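Local atomic coordinates of cobalamin biosynthesis protein CobN (Mycobacterium tuberculosis, PDB entry 7C6O), a protein that probably catalyses, as the large subunit of cobaltochelatase, the insertion of cobalt into the corrin ring during cobalamin biosynthesis. Residues Val251-Gly256 with Glu316-Ile321; His275-Asp280 with Gly817-Ala822. All coordinates share one frame; numbering follows the deposited sequence.

Interaction 1 (Val251-Gly256 with Glu316-Ile321); sequences VLAAGG and EFDGRI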
loop_
_atom_site.group_PDB
_atom_site.type_symbol
_atom_site.label_atom_id
_atom_site.label_comp_id
_atom_site.label_asym_id
_atom_site.label_seq_id
_atom_site.Cartn_x
_atom_site.Cartn_y
_atom_site.Cartn_z
ATOM N N VAL A 251 5.516 17.508 -12.903
ATOM C CA VAL A 251 5.306 16.848 -14.181
ATOM C C VAL A 251 5.117 15.351 -13.945
ATOM O O VAL A 251 5.341 14.836 -12.850
ATOM C CB VAL A 251 6.468 17.116 -15.158
ATOM C CG1 VAL A 251 6.612 18.611 -15.402
ATOM C CG2 VAL A 251 7.764 16.536 -14.604
ATOM N N LEU A 252 4.702 14.650 -14.999
ATOM C CA LEU A 252 4.455 13.217 -14.930
ATOM C C LEU A 252 5.759 12.447 -14.723
ATOM O O LEU A 252 6.863 12.986 -14.837
ATOM C CB LEU A 252 3.757 12.735 -16.204
ATOM C CG LEU A 252 2.226 12.703 -16.247
ATOM C CD1 LEU A 252 1.605 13.807 -15.410
ATOM C CD2 LEU A 252 1.753 12.803 -17.690
ATOM N N ALA A 253 5.615 11.155 -14.425
ATOM C CA ALA A 253 6.771 10.302 -14.175
ATOM C C ALA A 253 7.645 10.189 -15.420
ATOM O O ALA A 253 7.169 10.283 -16.555
ATOM C CB ALA A 253 6.325 8.910 -13.724
ATOM N N ALA A 254 8.940 9.966 -15.196
ATOM C CA ALA A 254 9.925 10.014 -16.266
ATOM C C ALA A 254 10.465 8.653 -16.686
ATOM O O ALA A 254 11.138 8.570 -17.719
ATOM C CB ALA A 254 11.104 10.904 -15.853
ATOM N N GLY A 255 10.193 7.590 -15.926
ATOM C CA GLY A 255 10.838 6.315 -16.197
ATOM C C GLY A 255 10.322 5.606 -17.437
ATOM O O GLY A 255 11.037 4.796 -18.037
ATOM N N GLY A 256 9.089 5.887 -17.836
ATOM C CA GLY A 256 8.517 5.205 -18.979
ATOM C C GLY A 256 7.083 5.631 -19.196
ATOM O O GLY A 256 6.598 6.584 -18.580
ATOM N N GLU A 316 5.613 7.234 -8.179
ATOM C CA GLU A 316 6.338 6.380 -7.239
ATOM C C GLU A 316 7.288 5.426 -7.953
ATOM O O GLU A 316 8.297 5.009 -7.369
ATOM C CB GLU A 316 5.354 5.587 -6.372
ATOM C CG GLU A 316 4.658 6.418 -5.307
ATOM C CD GLU A 316 3.587 5.640 -4.561
ATOM O OE1 GLU A 316 3.191 4.549 -5.031
ATOM O OE2 GLU A 316 3.137 6.128 -3.504
ATOM N N PHE A 317 6.981 5.056 -9.202
ATOM C CA PHE A 317 7.886 4.196 -9.962
ATOM C C PHE A 317 9.240 4.861 -10.169
ATOM O O PHE A 317 10.251 4.171 -10.341
ATOM C CB PHE A 317 7.277 3.840 -11.322
ATOM C CG PHE A 317 6.222 2.764 -11.277
ATOM C CD1 PHE A 317 5.081 2.909 -10.501
ATOM C CD2 PHE A 317 6.351 1.626 -12.058
ATOM C CE1 PHE A 317 4.108 1.924 -10.484
ATOM C CE2 PHE A 317 5.383 0.638 -12.048
ATOM C CZ PHE A 317 4.258 0.787 -11.258
ATOM N N ASP A 318 9.277 6.198 -10.170
ATOM C CA ASP A 318 10.517 6.955 -10.307
ATOM C C ASP A 318 11.303 7.075 -9.006
ATOM O O ASP A 318 12.439 7.564 -9.036
ATOM C CB ASP A 318 10.234 8.375 -10.804
ATOM C CG ASP A 318 9.914 8.440 -12.284
ATOM O OD1 ASP A 318 9.661 7.388 -12.908
ATOM O OD2 ASP A 318 9.920 9.568 -12.817
ATOM N N GLY A 319 10.731 6.673 -7.874
ATOM C CA GLY A 319 11.363 6.941 -6.596
ATOM C C GLY A 319 11.134 8.337 -6.060
ATOM O O GLY A 319 11.899 8.799 -5.209
ATOM N N ARG A 320 10.103 9.026 -6.534
ATOM C CA ARG A 320 9.806 10.367 -6.058
ATOM C C ARG A 320 9.151 10.320 -4.681
ATOM O O ARG A 320 8.439 9.371 -4.339
ATOM C CB ARG A 320 8.892 11.093 -7.043
ATOM C CG ARG A 320 9.532 11.366 -8.392
ATOM C CD ARG A 320 8.538 11.996 -9.353
ATOM N NE ARG A 320 9.114 12.194 -10.680
ATOM C CZ ARG A 320 8.450 12.687 -11.721
ATOM N NH1 ARG A 320 7.177 13.039 -11.596
ATOM N NH2 ARG A 320 9.060 12.827 -12.891
ATOM N N ILE A 321 9.405 11.360 -3.891
ATOM C CA ILE A 321 8.753 11.536 -2.598
ATOM C C ILE A 321 7.409 12.217 -2.814
ATOM O O ILE A 321 7.334 13.284 -3.435
ATOM C CB ILE A 321 9.644 12.358 -1.653
ATOM C CG1 ILE A 321 11.019 11.704 -1.503
ATOM C CG2 ILE A 321 8.976 12.538 -0.302
ATOM C CD1 ILE A 321 12.006 12.544 -0.718
#
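Asp-318 reaches across to the backbone of the loop 251-256 and takes a nearly straight hydrogen bond from Ala-254 N, which lies 2.6 Å from Asp-318 OD2 and meets the syn lone pair of that oxygen at an N-H...O angle of 171°. Asp-318 OD1 accepts a weak bond from Gly-255 N at 3.1 Å, so two successive amides of the loop face one carboxylate; OD1 also takes the indole N-H of Trp-271. Beside it Arg-320 deals with the carbonyls. Its chain is extended from CG to NE, which carries the guanidinium out to Val-251 O, 2.9 Å from Arg-320 NH1, and to Leu-252 O, 2.9 Å from Arg-320 NH2. Both donors sit above the carbonyl planes, 36° and 38° out of them, and NH1 adds a weak bond to Leu-252 O. Gln-285, on the neighbouring strand 283-289, also bonds both Arg-320 NH1 and Val-251 O.

The loop follows strand 246-249 and the second segment runs into strand 321-331, two parallel strands of one mixed sheet separated by strand 283-289. Asp-318 and Arg-320 thus tie the loop leaving one strand to the start of another. Asp-318 OD2 and Arg-320 NH2 are 3.4 Å apart, but the oxygen lies well out of the guanidinium plane, so the pairing is one of charge alone.

Packing is light. Ala-253 CA lies over one face of the guanidinium, 3.6 Å from Arg-320 NH2, and Ala-254 CB comes to 3.5 Å from Asp-318 OD2. Farther out, Phe-317 turns its ring away from the loop and stacks on Tyr-843.

Interaction 2 (His275-Asp280 with Gly817-Ala822); sequences HLAALD and GRFIPA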
loop_
_atom_site.group_PDB
_atom_site.type_symbol
_atom_site.label_atom_id
_atom_site.label_comp_id
_atom_site.label_asym_id
_atom_site.label_seq_id
_atom_site.Cartn_x
_atom_site.Cartn_y
_atom_site.Cartn_z
ATOM N N HIS A 275 19.127 8.884 -15.680
ATOM C CA HIS A 275 19.551 10.261 -15.913
ATOM C C HIS A 275 19.134 11.199 -14.786
ATOM O O HIS A 275 19.787 12.230 -14.587
ATOM C CB HIS A 275 18.997 10.768 -17.247
ATOM C CG HIS A 275 17.500 10.813 -17.313
ATOM N ND1 HIS A 275 16.719 9.677 -17.273
ATOM C CD2 HIS A 275 16.642 11.854 -17.428
ATOM C CE1 HIS A 275 15.445 10.017 -17.355
ATOM N NE2 HIS A 275 15.370 11.333 -17.450
ATOM N N LEU A 276 18.074 10.870 -14.048
ATOM C CA LEU A 276 17.671 11.673 -12.901
ATOM C C LEU A 276 18.282 11.168 -11.599
ATOM O O LEU A 276 18.654 11.973 -10.739
ATOM C CB LEU A 276 16.145 11.702 -12.788
ATOM C CG LEU A 276 15.438 12.381 -13.963
ATOM C CD1 LEU A 276 13.931 12.195 -13.889
ATOM C CD2 LEU A 276 15.796 13.857 -14.007
ATOM N N ALA A 277 18.392 9.846 -11.438
ATOM C CA ALA A 277 19.053 9.297 -10.259
ATOM C C ALA A 277 20.510 9.730 -10.182
ATOM O O ALA A 277 21.058 9.869 -9.082
ATOM C CB ALA A 277 18.956 7.771 -10.260
ATOM N N ALA A 278 21.150 9.957 -11.334
ATOM C CA ALA A 278 22.551 10.367 -11.339
ATOM C C ALA A 278 22.752 11.701 -10.632
ATOM O O ALA A 278 23.834 11.958 -10.095
ATOM C CB ALA A 278 23.072 10.441 -12.774
ATOM N N LEU A 279 21.730 12.562 -10.620
ATOM C CA LEU A 279 21.827 13.809 -9.868
ATOM C C LEU A 279 21.990 13.545 -8.377
ATOM O O LEU A 279 22.610 14.348 -7.668
ATOM C CB LEU A 279 20.592 14.674 -10.117
ATOM C CG LEU A 279 20.263 15.042 -11.566
ATOM C CD1 LEU A 279 18.905 15.726 -11.635
ATOM C CD2 LEU A 279 21.346 15.932 -12.162
ATOM N N ASP A 280 21.443 12.428 -7.891
ATOM C CA ASP A 280 21.569 12.007 -6.494
ATOM C C ASP A 280 21.051 13.084 -5.538
ATOM O O ASP A 280 21.724 13.484 -4.587
ATOM C CB ASP A 280 23.015 11.628 -6.162
ATOM C CG ASP A 280 23.125 10.808 -4.891
ATOM O OD1 ASP A 280 22.126 10.157 -4.514
ATOM O OD2 ASP A 280 24.207 10.819 -4.267
ATOM N N GLY A 817 20.291 12.669 2.738
ATOM C CA GLY A 817 19.556 13.337 1.684
ATOM C C GLY A 817 19.932 12.909 0.284
ATOM O O GLY A 817 19.832 13.710 -0.650
ATOM N N ARG A 818 20.373 11.670 0.108
ATOM C CA ARG A 818 20.691 11.174 -1.220
ATOM C C ARG A 818 19.463 10.518 -1.841
ATOM O O ARG A 818 18.480 10.216 -1.160
ATOM C CB ARG A 818 21.859 10.192 -1.156
ATOM C CG ARG A 818 23.077 10.785 -0.466
ATOM C CD ARG A 818 24.362 10.106 -0.889
ATOM N NE ARG A 818 25.537 10.800 -0.367
ATOM C CZ ARG A 818 26.250 11.687 -1.055
ATOM N NH1 ARG A 818 25.912 11.994 -2.301
ATOM N NH2 ARG A 818 27.305 12.266 -0.497
ATOM N N PHE A 819 19.518 10.322 -3.155
ATOM C CA PHE A 819 18.413 9.675 -3.847
ATOM C C PHE A 819 18.404 8.184 -3.529
ATOM O O PHE A 819 19.417 7.497 -3.694
ATOM C CB PHE A 819 18.519 9.895 -5.357
ATOM C CG PHE A 819 17.428 9.223 -6.142
ATOM C CD1 PHE A 819 16.156 9.771 -6.194
ATOM C CD2 PHE A 819 17.671 8.041 -6.824
ATOM C CE1 PHE A 819 15.142 9.154 -6.914
ATOM C CE2 PHE A 819 16.664 7.416 -7.547
ATOM C CZ PHE A 819 15.399 7.975 -7.592
ATOM N N ILE A 820 17.261 7.686 -3.071
ATOM C CA ILE A 820 17.087 6.277 -2.732
ATOM C C ILE A 820 16.409 5.590 -3.913
ATOM O O ILE A 820 15.251 5.912 -4.218
ATOM C CB ILE A 820 16.267 6.100 -1.446
ATOM C CG1 ILE A 820 16.905 6.883 -0.298
ATOM C CG2 ILE A 820 16.147 4.621 -1.088
ATOM C CD1 ILE A 820 18.340 6.492 -0.014
ATOM N N PRO A 821 17.074 4.655 -4.591
ATOM C CA PRO A 821 16.481 4.058 -5.792
ATOM C C PRO A 821 15.215 3.286 -5.462
ATOM O O PRO A 821 15.075 2.703 -4.385
ATOM C CB PRO A 821 17.584 3.129 -6.309
ATOM C CG PRO A 821 18.391 2.803 -5.095
ATOM C CD PRO A 821 18.372 4.049 -4.253
ATOM N N ALA A 822 14.280 3.298 -6.408
ATOM C CA ALA A 822 13.020 2.588 -6.262
ATOM C C ALA A 822 13.105 1.195 -6.878
ATOM O O ALA A 822 14.016 0.878 -7.646
ATOM C CB ALA A 822 11.878 3.373 -6.907
#
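The carboxylate of Asp-280 and the guanidinium of Arg-818 lie nearly parallel, their planes 19° apart, and meet through a single pair of atoms: Arg-818 NH1 is 2.9 Å from Asp-280 OD2 in a hydrogen-bonded salt bridge. The oxygen sits at the edge of the guanidinium, in its plane, whereas the nitrogen comes to the anti side of OD2 and 30° out of the carboxylate plane. With CG anti to the backbone N (chi1 -163°), Asp-280 also brings OD1 to the main chain just after Arg-818, where Phe-819 N donates to it at 2.9 Å. One carboxylate therefore holds both the side chain of Arg-818 and the amide that follows.

The Phe-819 ring serves the other part of the contact and packs on the helical turn. Phe-819 CE2 is 3.6 Å from Ala-277 CB, an oblique apolar touch that packs the ring against helix 274-277. The type I turn from Ala-277 to Asp-280 places the methyl and the carboxylate to receive Phe-819 and Arg-818 together.

Arg-813, on helix 807-815, makes a second salt bridge to Asp-280 OD1, and Arg-360 bonds the carbonyls of Asp-280 and Gly-817. Gly-817 closes helix 807-815 in a Schellman motif; the contact thus joins the chain leaving that helix to the turn that leads from helix 274-277 into strand 283-289.

The centres of the two interactions are 11 Å apart, on the same side of the chain's centre, and they touch directly. Phe-819 CZ lies 3.3 Å from Asp-318 O, and Ala-254 CB lies 3.7 Å from Leu-276 CD1, so each segment of interaction 2 packs on one of interaction 1. Along the chain the segments alternate: 251-256, 275-280, 316-321, then 817-822 after some 500 residues. The first three border strands 246-249, 283-289 and 321-331 of the seven-stranded mixed sheet. Interaction 1 joins connections within that sheet, while interaction 2 brings in the remote chain beyond helix 807-815, tying distant parts of the sequence together around this sheet.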